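PDB 2CU5: secondary thiamine-phosphate synthase enzyme from Thermus thermophilus, which is of uncertain function but belongs to the UPF0047 (YjbQ) family and may have thiamine-phosphate synthase activity. Local coordinates for residues P39-G44 and H82-S87. Residues are numbered along the deposited sequence; the frame is centred on the assembly and turned at random.
Sequences PHTTCG and HAHLKS
Thr42 lays its methyl group over one face of the His84 imidazole. Thr42 CG2 sits 3.7 Å from the centroid of the His84 ring and 16° off the ring normal, a CH-pi contact. The methyl stands beside the backbone N of Thr42, anti to its carbonyl carbon, and OG1 turns elsewhere, to Arg122. Thr41 runs alongside His84 and points the same way. Its OG1 comes obliquely to the ring, 3.1 Å from His84 CE1. Thr41 O takes a nearly straight CA-H...O contact from His84 CA at 3.5 Å. The same oxygen accepts a hydrogen bond from Gln48 NE2 of the second subunit, while OE1 of that Gln48 bonds His84 ND1, so one amide bridges loop and helix and probably helps fix the turn of the imidazole. His76 meets the ring with its plane almost perpendicular. With an alanine here in place of His84, Gln48 OE1 of the second subunit would probably lose its ND1 partner and the Thr42 methyl its aromatic cover. One turn further along the helix, Ser87 OG donates to Cys43 O at 2.9 Å. The hydroxyl lies anti to its own backbone N (chi1 172°) and approaches from 40° above the carbonyl plane. Ala83 closes the contact, its CB 3.8 Å from Thr42 CB. The contact is a buried loop-on-helix packing at a subunit interface of the trimer. It seats the turn leading into strand 43-48 against helix 81-90, in a histidine-rich region (His76, His82, His84) of this UPF0047 family protein.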
ATOM      1  N   PRO A  39      -4.221 -13.677   2.621  1.00 16.62           N
ATOM      2  CA  PRO A  39      -5.356 -13.969   1.743  1.00 17.59           C
ATOM      3  C   PRO A  39      -6.654 -13.651   2.473  1.00 16.52           C
ATOM      4  O   PRO A  39      -7.570 -14.469   2.510  1.00 18.56           O
ATOM      5  CB  PRO A  39      -5.192 -15.455   1.475  1.00 17.91           C
ATOM      6  CG  PRO A  39      -4.715 -15.951   2.822  1.00 18.58           C
ATOM      7  CD  PRO A  39      -3.680 -14.916   3.212  1.00 17.61           C
ATOM      8  N   HIS A  40      -6.720 -12.454   3.042  1.00 17.30           N
ATOM      9  CA  HIS A  40      -7.878 -12.021   3.816  1.00 17.14           C
ATOM     10  C   HIS A  40      -8.301 -10.607   3.432  1.00 18.07           C
ATOM     11  O   HIS A  40      -7.528  -9.861   2.833  1.00 16.95           O
ATOM     12  CB  HIS A  40      -7.528 -12.066   5.303  1.00 16.07           C
ATOM     13  CG  HIS A  40      -7.029 -13.401   5.761  1.00 18.31           C
ATOM     14  ND1 HIS A  40      -7.820 -14.530   5.765  1.00 17.58           N
ATOM     15  CD2 HIS A  40      -5.816 -13.789   6.219  1.00 19.99           C
ATOM     16  CE1 HIS A  40      -7.116 -15.557   6.207  1.00 20.24           C
ATOM     17  NE2 HIS A  40      -5.896 -15.133   6.490  1.00 19.68           N
ATOM     18  N   THR A  41      -9.524 -10.235   3.796  1.00 17.80           N
ATOM     19  CA  THR A  41     -10.038  -8.909   3.464  1.00 17.86           C
ATOM     20  C   THR A  41     -10.344  -8.040   4.682  1.00 18.57           C
ATOM     21  O   THR A  41     -10.774  -6.895   4.531  1.00 17.29           O
ATOM     22  CB  THR A  41     -11.324  -9.010   2.625  1.00 19.21           C
ATOM     23  OG1 THR A  41     -12.332  -9.690   3.386  1.00 21.01           O
ATOM     24  CG2 THR A  41     -11.060  -9.778   1.336  1.00 19.55           C
ATOM     25  N   THR A  42     -10.127  -8.574   5.881  1.00 17.96           N
ATOM     26  CA  THR A  42     -10.396  -7.817   7.100  1.00 17.59           C
ATOM     27  C   THR A  42      -9.207  -7.692   8.052  1.00 17.00           C
ATOM     28  O   THR A  42      -9.369  -7.508   9.258  1.00 16.36           O
ATOM     29  CB  THR A  42     -11.624  -8.390   7.853  1.00 18.51           C
ATOM     30  OG1 THR A  42     -11.463  -9.798   8.059  1.00 19.04           O
ATOM     31  CG2 THR A  42     -12.889  -8.141   7.042  1.00 17.49           C
ATOM     32  N   CYS A  43      -8.007  -7.809   7.492  1.00 17.90           N
ATOM     33  CA  CYS A  43      -6.765  -7.640   8.241  1.00 17.07           C
ATOM     34  C   CYS A  43      -5.738  -7.155   7.220  1.00 16.12           C
ATOM     35  O   CYS A  43      -6.005  -7.168   6.017  1.00 17.80           O
ATOM     36  CB  CYS A  43      -6.312  -8.950   8.905  1.00 17.12           C
ATOM     37  SG  CYS A  43      -5.773 -10.266   7.790  1.00 20.39           S
ATOM     38  N   GLY A  44      -4.580  -6.701   7.686  1.00 17.30           N
ATOM     39  CA  GLY A  44      -3.574  -6.224   6.751  1.00 18.33           C
ATOM     40  C   GLY A  44      -2.150  -6.493   7.195  1.00 18.07           C
ATOM     41  O   GLY A  44      -1.915  -7.098   8.238  1.00 18.23           O
ATOM     42  N   HIS A  82     -15.957  -1.630   8.386  1.00 20.22           N
ATOM     43  CA  HIS A  82     -14.880  -0.842   8.984  1.00 19.93           C
ATOM     44  C   HIS A  82     -13.545  -1.573   8.850  1.00 20.01           C
ATOM     45  O   HIS A  82     -12.508  -0.949   8.622  1.00 19.88           O
ATOM     46  CB  HIS A  82     -15.156  -0.583  10.468  1.00 21.55           C
ATOM     47  CG  HIS A  82     -15.033  -1.804  11.323  1.00 21.70           C
ATOM     48  ND1 HIS A  82     -15.894  -2.876  11.220  1.00 23.58           N
ATOM     49  CD2 HIS A  82     -14.130  -2.138  12.275  1.00 22.75           C
ATOM     50  CE1 HIS A  82     -15.527  -3.817  12.069  1.00 22.62           C
ATOM     51  NE2 HIS A  82     -14.459  -3.396  12.723  1.00 23.13           N
ATOM     52  N   ALA A  83     -13.580  -2.895   9.003  1.00 18.80           N
ATOM     53  CA  ALA A  83     -12.373  -3.715   8.904  1.00 18.78           C
ATOM     54  C   ALA A  83     -11.940  -3.882   7.454  1.00 17.80           C
ATOM     55  O   ALA A  83     -10.750  -4.012   7.162  1.00 18.06           O
ATOM     56  CB  ALA A  83     -12.613  -5.075   9.540  1.00 17.06           C
ATOM     57  N   HIS A  84     -12.910  -3.900   6.544  1.00 17.44           N
ATOM     58  CA  HIS A  84     -12.596  -4.025   5.130  1.00 17.72           C
ATOM     59  C   HIS A  84     -11.849  -2.763   4.719  1.00 17.60           C
ATOM     60  O   HIS A  84     -10.865  -2.822   3.986  1.00 16.57           O
ATOM     61  CB  HIS A  84     -13.877  -4.182   4.303  1.00 19.12           C
ATOM     62  CG  HIS A  84     -14.414  -5.579   4.284  1.00 19.61           C
ATOM     63  ND1 HIS A  84     -13.980  -6.532   3.388  1.00 19.17           N
ATOM     64  CD2 HIS A  84     -15.331  -6.191   5.069  1.00 19.11           C
ATOM     65  CE1 HIS A  84     -14.609  -7.671   3.620  1.00 18.99           C
ATOM     66  NE2 HIS A  84     -15.434  -7.491   4.635  1.00 19.51           N
ATOM     67  N   LEU A  85     -12.314  -1.618   5.208  1.00 16.69           N
ATOM     68  CA  LEU A  85     -11.662  -0.360   4.884  1.00 15.47           C
ATOM     69  C   LEU A  85     -10.261  -0.272   5.482  1.00 14.53           C
ATOM     70  O   LEU A  85      -9.322   0.138   4.803  1.00 14.82           O
ATOM     71  CB  LEU A  85     -12.502   0.829   5.367  1.00 16.21           C
ATOM     72  CG  LEU A  85     -11.871   2.197   5.070  1.00 13.80           C
ATOM     73  CD1 LEU A  85     -11.651   2.361   3.567  1.00 14.39           C
ATOM     74  CD2 LEU A  85     -12.782   3.307   5.597  1.00 14.67           C
ATOM     75  N   LYS A  86     -10.109  -0.650   6.748  1.00 13.66           N
ATOM     76  CA  LYS A  86      -8.793  -0.585   7.370  1.00 14.30           C
ATOM     77  C   LYS A  86      -7.808  -1.465   6.603  1.00 14.83           C
ATOM     78  O   LYS A  86      -6.630  -1.121   6.464  1.00 14.53           O
ATOM     79  CB  LYS A  86      -8.868  -1.023   8.827  1.00 13.98           C
ATOM     80  CG  LYS A  86      -9.684  -0.078   9.694  1.00 12.42           C
ATOM     81  CD  LYS A  86      -9.820  -0.609  11.095  1.00 14.95           C
ATOM     82  CE  LYS A  86     -10.690   0.313  11.947  1.00 15.84           C
ATOM     83  NZ  LYS A  86     -10.916  -0.310  13.271  1.00 15.65           N
ATOM     84  N   SER A  87      -8.308  -2.589   6.101  1.00 15.01           N
ATOM     85  CA  SER A  87      -7.495  -3.525   5.330  1.00 16.71           C
ATOM     86  C   SER A  87      -7.058  -2.888   4.015  1.00 15.06           C
ATOM     87  O   SER A  87      -5.890  -2.969   3.634  1.00 15.06           O
ATOM     88  CB  SER A  87      -8.290  -4.808   5.055  1.00 18.46           C
ATOM     89  OG  SER A  87      -7.599  -5.667   4.166  1.00 18.86           O
TER